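Local coordinates for protein methanogen homoaconitase large subunit (Methanocaldococcus jannaschii, PDB 4KP2) that forms, with a small partner subunit, an iron-sulfur hydro-lyase that interconverts (R)-homocitrate and homoisocitrate through cis-homoaconitate in 2-oxosuberate biosynthesis, at residues M159-I162 and T168-K171; Q121-N126 and C142-F147; A232-G237 and T404-K409. One frame throughout, in Å; residues are numbered along the deposited sequence.

Contact 1 (M159-I162 and T168-K171); sequences MAYI and TWIK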
# COMPACT_ATOMS: atom_id res chain seq x y z
N MET A 159 -1.27 -28.89 -8.21
CA MET A 159 -1.63 -27.83 -9.14
C MET A 159 -0.92 -28.00 -10.48
O MET A 159 -1.45 -27.63 -11.52
CB MET A 159 -1.33 -26.45 -8.55
CG MET A 159 -2.36 -25.96 -7.53
SD MET A 159 -3.87 -25.33 -8.29
CE MET A 159 -4.90 -26.80 -8.34
N ALA A 160 0.28 -28.56 -10.44
CA ALA A 160 1.04 -28.84 -11.66
C ALA A 160 0.40 -30.00 -12.42
O ALA A 160 0.32 -29.98 -13.65
CB ALA A 160 2.48 -29.15 -11.32
N TYR A 161 -0.04 -31.01 -11.67
CA TYR A 161 -0.71 -32.17 -12.24
C TYR A 161 -1.98 -31.75 -12.95
O TYR A 161 -2.25 -32.19 -14.07
CB TYR A 161 -1.03 -33.18 -11.13
CG TYR A 161 -1.68 -34.45 -11.61
CD1 TYR A 161 -0.91 -35.54 -12.01
CD2 TYR A 161 -3.06 -34.59 -11.64
CE1 TYR A 161 -1.50 -36.71 -12.45
CE2 TYR A 161 -3.66 -35.75 -12.07
CZ TYR A 161 -2.87 -36.81 -12.48
OH TYR A 161 -3.47 -37.97 -12.91
N ILE A 162 -2.76 -30.91 -12.29
CA ILE A 162 -4.01 -30.41 -12.85
C ILE A 162 -3.76 -29.50 -14.06
O ILE A 162 -4.48 -29.56 -15.05
CB ILE A 162 -4.84 -29.66 -11.78
CG1 ILE A 162 -5.34 -30.65 -10.73
CG2 ILE A 162 -6.00 -28.92 -12.41
CD1 ILE A 162 -6.16 -30.01 -9.64
N THR A 168 -8.02 -34.44 -11.90
CA THR A 168 -7.43 -34.75 -10.60
C THR A 168 -8.14 -35.93 -9.96
O THR A 168 -9.20 -36.35 -10.41
CB THR A 168 -7.50 -33.54 -9.65
OG1 THR A 168 -6.79 -33.84 -8.44
CG2 THR A 168 -8.94 -33.21 -9.32
N TRP A 169 -7.54 -36.47 -8.91
CA TRP A 169 -8.10 -37.63 -8.22
C TRP A 169 -8.42 -37.30 -6.77
O TRP A 169 -7.52 -37.08 -5.96
CB TRP A 169 -7.13 -38.81 -8.29
CG TRP A 169 -6.79 -39.22 -9.68
CD1 TRP A 169 -5.89 -38.63 -10.52
CD2 TRP A 169 -7.35 -40.32 -10.41
NE1 TRP A 169 -5.85 -39.29 -11.72
CE2 TRP A 169 -6.74 -40.33 -11.68
CE3 TRP A 169 -8.31 -41.29 -10.12
CZ2 TRP A 169 -7.06 -41.28 -12.66
CZ3 TRP A 169 -8.62 -42.23 -11.09
CH2 TRP A 169 -8.00 -42.22 -12.34
N ILE A 170 -9.71 -37.25 -6.46
CA ILE A 170 -10.15 -36.95 -5.10
C ILE A 170 -11.12 -38.01 -4.60
O ILE A 170 -11.68 -38.78 -5.38
CB ILE A 170 -10.85 -35.58 -5.02
CG1 ILE A 170 -12.13 -35.60 -5.85
CG2 ILE A 170 -9.91 -34.48 -5.48
CD1 ILE A 170 -12.97 -34.36 -5.70
N LYS A 171 -11.32 -38.03 -3.29
CA LYS A 171 -12.29 -38.92 -2.67
C LYS A 171 -13.52 -38.11 -2.28
O LYS A 171 -13.41 -37.09 -1.60
CB LYS A 171 -11.69 -39.59 -1.44
CG LYS A 171 -12.62 -40.61 -0.78
CD LYS A 171 -12.00 -41.21 0.47
CE LYS A 171 -10.82 -42.13 0.16
NZ LYS A 171 -9.52 -41.42 0.01
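Tyr161 and Trp169 meet rim to rim, neither ring lying over the face of the other. Their planes stand at 57°, and the tyrosine ring is 5.9 Å in centroid distance from the five-membered ring of the indole. At the point of closest approach Trp169 NE1 donates a hydrogen bond of 3.0 Å to Tyr161 OH. The hydroxyl lies almost in the indole plane, but the N-H...O angle of 139° makes the bond clearly bent. Alongside it, Tyr161 CE2 comes up to the indole edge, 4.0 Å from Trp169 CD1. The phenol is carried toward the strand because its CG is anti to the backbone N (chi1 -178°), and Thr168 CA lies at the edge of the phenol ring, near its plane, 4.2 Å from Tyr161 CE2.

The contact is a tight helix-to-strand junction: helix 156-165 follows the last strand, 150-153, of a five-stranded parallel sheet, and strand 167-180 then enters a mixed sheet, where the backbones of Thr168 and Ile170 pair with Val45 and Ile43. On the buried side Ile162 and Thr168 approach obliquely. The extended branch of Ile162 lies against the threonine, with CG1 and CD1 each 3.8 Å from Thr168 CB. Phe154 packs on both of these side chains, while the aromatic pair sits on the more exposed flank.

Contact 2 (Q121-N126 and C142-F147); sequences QILAEN and CTHGAF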
# COMPACT_ATOMS: atom_id res chain seq x y z
N GLN A 121 -11.47 -13.30 -4.93
CA GLN A 121 -12.43 -12.25 -5.24
C GLN A 121 -12.57 -12.06 -6.74
O GLN A 121 -13.67 -11.90 -7.26
CB GLN A 121 -12.02 -10.94 -4.57
CG GLN A 121 -13.03 -9.81 -4.75
CD GLN A 121 -14.37 -10.11 -4.10
OE1 GLN A 121 -14.44 -10.83 -3.11
NE2 GLN A 121 -15.43 -9.55 -4.66
N ILE A 122 -11.44 -12.06 -7.44
CA ILE A 122 -11.43 -11.96 -8.90
C ILE A 122 -12.14 -13.16 -9.51
O ILE A 122 -12.93 -13.02 -10.45
CB ILE A 122 -9.99 -11.90 -9.44
CG1 ILE A 122 -9.31 -10.60 -9.02
CG2 ILE A 122 -9.98 -12.03 -10.96
CD1 ILE A 122 -7.88 -10.47 -9.49
N LEU A 123 -11.87 -14.34 -8.96
CA LEU A 123 -12.46 -15.58 -9.45
C LEU A 123 -13.97 -15.56 -9.28
O LEU A 123 -14.70 -16.12 -10.11
CB LEU A 123 -11.86 -16.77 -8.70
CG LEU A 123 -11.45 -17.99 -9.52
CD1 LEU A 123 -10.47 -17.58 -10.61
CD2 LEU A 123 -10.83 -19.05 -8.63
N ALA A 124 -14.44 -14.92 -8.22
CA ALA A 124 -15.87 -14.82 -7.94
C ALA A 124 -16.52 -13.74 -8.79
O ALA A 124 -17.73 -13.76 -9.02
CB ALA A 124 -16.11 -14.56 -6.47
N GLU A 125 -15.71 -12.79 -9.25
CA GLU A 125 -16.23 -11.64 -9.98
C GLU A 125 -16.38 -11.87 -11.48
O GLU A 125 -17.05 -11.10 -12.16
CB GLU A 125 -15.36 -10.41 -9.75
CG GLU A 125 -15.60 -9.70 -8.43
CD GLU A 125 -14.73 -8.47 -8.27
OE1 GLU A 125 -13.98 -8.15 -9.21
OE2 GLU A 125 -14.80 -7.83 -7.20
N ASN A 126 -15.75 -12.92 -12.00
CA ASN A 126 -15.72 -13.10 -13.45
C ASN A 126 -15.44 -14.52 -13.95
O ASN A 126 -15.15 -14.71 -15.14
CB ASN A 126 -14.71 -12.12 -14.07
CG ASN A 126 -15.08 -11.72 -15.48
OD1 ASN A 126 -14.57 -12.28 -16.45
ND2 ASN A 126 -15.96 -10.73 -15.61
N CYS A 142 -12.04 -22.97 -1.04
CA CYS A 142 -13.36 -23.41 -0.61
C CYS A 142 -14.40 -22.28 -0.61
O CYS A 142 -15.60 -22.53 -0.50
CB CYS A 142 -13.28 -24.03 0.79
SG CYS A 142 -12.52 -22.96 2.03
N THR A 143 -13.92 -21.05 -0.74
CA THR A 143 -14.77 -19.87 -0.79
C THR A 143 -15.78 -19.95 -1.93
O THR A 143 -16.92 -19.49 -1.81
CB THR A 143 -13.93 -18.58 -0.94
OG1 THR A 143 -12.94 -18.53 0.09
CG2 THR A 143 -14.81 -17.34 -0.87
N HIS A 144 -15.36 -20.55 -3.04
CA HIS A 144 -16.17 -20.60 -4.25
C HIS A 144 -17.25 -21.67 -4.20
O HIS A 144 -17.85 -22.02 -5.22
CB HIS A 144 -15.27 -20.82 -5.47
CG HIS A 144 -14.09 -19.90 -5.51
ND1 HIS A 144 -14.20 -18.56 -5.78
CD2 HIS A 144 -12.77 -20.14 -5.30
CE1 HIS A 144 -13.00 -18.00 -5.74
NE2 HIS A 144 -12.12 -18.94 -5.45
N GLY A 145 -17.51 -22.20 -3.01
CA GLY A 145 -18.59 -23.14 -2.81
C GLY A 145 -19.90 -22.40 -2.60
O GLY A 145 -20.97 -23.00 -2.51
N ALA A 146 -19.80 -21.07 -2.53
CA ALA A 146 -20.97 -20.22 -2.35
C ALA A 146 -21.75 -20.09 -3.66
O ALA A 146 -22.89 -19.63 -3.68
CB ALA A 146 -20.56 -18.85 -1.85
N PHE A 147 -21.11 -20.51 -4.75
CA PHE A 147 -21.74 -20.49 -6.07
C PHE A 147 -22.44 -21.82 -6.34
O PHE A 147 -23.12 -21.97 -7.36
CB PHE A 147 -20.70 -20.22 -7.15
CG PHE A 147 -20.18 -18.81 -7.15
CD1 PHE A 147 -19.14 -18.44 -6.32
CD2 PHE A 147 -20.74 -17.86 -7.99
CE1 PHE A 147 -18.66 -17.14 -6.32
CE2 PHE A 147 -20.27 -16.56 -7.99
CZ PHE A 147 -19.23 -16.20 -7.16
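The imidazole of His144 and the phenyl ring of Phe147 are the flat groups here, and helix 119-126 meets both at a slant rather than squarely over a face or along an edge. Leu123 slants against the His144 ring, and Ala124 against that of Phe147; His120 brings its own ring against His144 from outside the two segments, with the planes at about 75°. The setting is one of the parallel sheets of the alpha-beta-alpha sandwich: the helix leads into strand 133-136, and residues 142-147 belong to the loop that runs from that strand to 150-153.

Leu123 and His144 cross at about a right angle. Leu123 CB lies 3.4 Å from His144 CE1, and Leu123 CD2 is equally close to His144 NE2. With CG anti to the carbonyl carbon (chi1 -48°), the histidine points its ring at the helix; its side chain lies about 6 Å from that of Cys323, a predicted ligand of the [4Fe-4S] cluster. Without the imidazole, as with an alanine here, Leu123 and the His120 ring would probably lose the surface they pack on.

Three residues further along the loop, the end of the Phe147 ring fits against Ala124, whose CB is 3.6 Å from Phe147 CZ. The same CZ lies 3.4 Å from Ala124 O, the carbonyl oxygen that also accepts a hydrogen bond from Arg256 NH1.

Contact 3 (A232-G237 and T404-K409); sequences AIEMGG and TNRNFK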
# COMPACT_ATOMS: atom_id res chain seq x y z
N ALA A 232 -14.28 -22.45 5.82
CA ALA A 232 -14.52 -23.89 5.87
C ALA A 232 -13.27 -24.64 6.28
O ALA A 232 -13.33 -25.59 7.06
CB ALA A 232 -15.03 -24.39 4.53
N ILE A 233 -12.12 -24.21 5.76
CA ILE A 233 -10.84 -24.85 6.06
C ILE A 233 -10.44 -24.62 7.51
O ILE A 233 -9.72 -25.42 8.11
CB ILE A 233 -9.73 -24.35 5.10
CG1 ILE A 233 -8.43 -25.12 5.33
CG2 ILE A 233 -9.52 -22.85 5.26
CD1 ILE A 233 -8.57 -26.61 5.16
N GLU A 234 -10.92 -23.52 8.09
CA GLU A 234 -10.60 -23.17 9.47
C GLU A 234 -11.23 -24.15 10.45
O GLU A 234 -10.84 -24.22 11.62
CB GLU A 234 -11.05 -21.75 9.78
CG GLU A 234 -10.54 -20.71 8.79
CD GLU A 234 -9.03 -20.62 8.75
OE1 GLU A 234 -8.38 -20.89 9.79
OE2 GLU A 234 -8.48 -20.28 7.69
N MET A 235 -12.21 -24.91 9.98
CA MET A 235 -12.85 -25.95 10.78
C MET A 235 -12.33 -27.32 10.38
O MET A 235 -12.83 -28.35 10.83
CB MET A 235 -14.36 -25.89 10.61
CG MET A 235 -15.00 -24.65 11.20
SD MET A 235 -16.75 -24.50 10.82
CE MET A 235 -16.69 -24.29 9.04
N GLY A 236 -11.31 -27.33 9.52
CA GLY A 236 -10.73 -28.57 9.04
C GLY A 236 -11.43 -29.08 7.80
O GLY A 236 -10.99 -30.06 7.19
N GLY A 237 -12.51 -28.41 7.42
CA GLY A 237 -13.32 -28.82 6.29
C GLY A 237 -12.57 -28.85 4.97
O GLY A 237 -11.75 -27.98 4.69
N THR A 404 -9.65 -10.98 8.83
CA THR A 404 -9.15 -12.16 8.14
C THR A 404 -9.73 -13.45 8.73
O THR A 404 -10.66 -13.41 9.53
CB THR A 404 -7.61 -12.24 8.17
OG1 THR A 404 -7.15 -12.04 9.51
CG2 THR A 404 -7.00 -11.19 7.26
N ASN A 405 -9.15 -14.57 8.33
CA ASN A 405 -9.64 -15.88 8.77
C ASN A 405 -8.62 -16.67 9.59
O ASN A 405 -8.97 -17.68 10.21
CB ASN A 405 -10.11 -16.70 7.57
CG ASN A 405 -9.17 -16.60 6.39
OD1 ASN A 405 -7.96 -16.42 6.56
ND2 ASN A 405 -9.72 -16.71 5.19
N ARG A 406 -7.37 -16.22 9.59
CA ARG A 406 -6.33 -16.88 10.37
C ARG A 406 -6.10 -16.18 11.71
O ARG A 406 -6.25 -14.97 11.83
CB ARG A 406 -5.02 -16.97 9.59
CG ARG A 406 -4.81 -18.31 8.91
CD ARG A 406 -5.62 -18.43 7.63
NE ARG A 406 -5.02 -17.65 6.54
CZ ARG A 406 -4.08 -18.11 5.73
NH1 ARG A 406 -3.62 -19.35 5.87
NH2 ARG A 406 -3.59 -17.33 4.77
N ASN A 407 -5.71 -16.96 12.71
CA ASN A 407 -5.60 -16.46 14.08
C ASN A 407 -4.38 -17.05 14.79
O ASN A 407 -4.15 -16.80 15.97
CB ASN A 407 -6.88 -16.81 14.85
CG ASN A 407 -6.99 -16.06 16.16
OD1 ASN A 407 -6.32 -15.04 16.36
ND2 ASN A 407 -7.83 -16.55 17.06
N PHE A 408 -3.59 -17.82 14.04
CA PHE A 408 -2.50 -18.59 14.61
C PHE A 408 -1.38 -17.74 15.21
O PHE A 408 -1.18 -16.58 14.84
CB PHE A 408 -1.95 -19.56 13.56
CG PHE A 408 -2.99 -20.44 12.96
CD1 PHE A 408 -3.99 -20.99 13.74
CD2 PHE A 408 -3.00 -20.71 11.60
CE1 PHE A 408 -4.96 -21.80 13.19
CE2 PHE A 408 -3.97 -21.51 11.04
CZ PHE A 408 -4.95 -22.06 11.83
N LYS A 409 -0.64 -18.34 16.15
CA LYS A 409 0.41 -17.65 16.88
C LYS A 409 1.57 -17.23 15.99
O LYS A 409 2.22 -18.07 15.36
CB LYS A 409 0.92 -18.53 18.03
CG LYS A 409 1.91 -17.85 18.95
CD LYS A 409 2.36 -18.79 20.06
CE LYS A 409 1.18 -19.29 20.88
NZ LYS A 409 1.60 -20.24 21.94
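Glu234 packs its carboxylate closely against the backbone carbonyl of Asn405 and the aliphatic stem of Arg406, and more loosely against the charged end of that arginine and the ring of Phe408. In the tight part Glu234 CD is 3.3 Å from Asn405 O, and Glu234 OE1 stands at the same distance from that carbonyl oxygen. The two oxygens are both acceptors and are not hydrogen-bonded to each other; Glu234 OE2 has its hydrogen bond with His140 NE2. That carboxylate oxygen also rests 3.4 Å from Arg406 CD. The glutamate reaches this place by a chain bent at chi2 (-62°), which curls the carboxylate toward the loop. Asn405 is itself held by a hydrogen bond from its ND2 to Asn230 OD1.

Residues 232-237 lie in the loop between helix 222-230 and strand 239-242, with a short 3-10 segment at 233-235, whereas 404-409 follow strand 399-402 of a different, parallel sheet. The contact therefore bridges two sheets of the aconitase fold close to the predicted cluster ligands, with the side chain of Asn405 about 5 Å from that of Cys323 and the side chain of Arg406 about 5 Å from that of Cys386.

Toward the partly exposed side the fit slackens. Glu234 OE2 and Arg406 NE are 4.5 Å apart, too far for a salt bridge, and the carboxylate and guanidinium planes are turned 63° from each other. Phe408 adds only a marginal touch, its CZ lying 4.2 Å from Glu234 OE1 at the end of an obliquely set ring.

Overall arrangement
Along the chain the 121-126/142-147 contact closes first, the 159-162/168-171 contact follows, and the 232-237/404-409 contact comes last and spans much the longest separation. Contact 2 flanks strand 133-136 of the N-terminal parallel sheet, and contact 1 joins the helix after its edge strand 150-153 to strand 167-180 of the mixed sheet. Their centres are 19 Å apart and their atoms do not touch. Contacts 2 and 3, with centres 18 Å apart, do meet, Cys142 SG lying 3.8 Å from Ala232 CB. Both lie by the predicted cluster ligand Cys323, consistent with a place beside the active site, whereas contact 1 is structural packing away from the annotated sites.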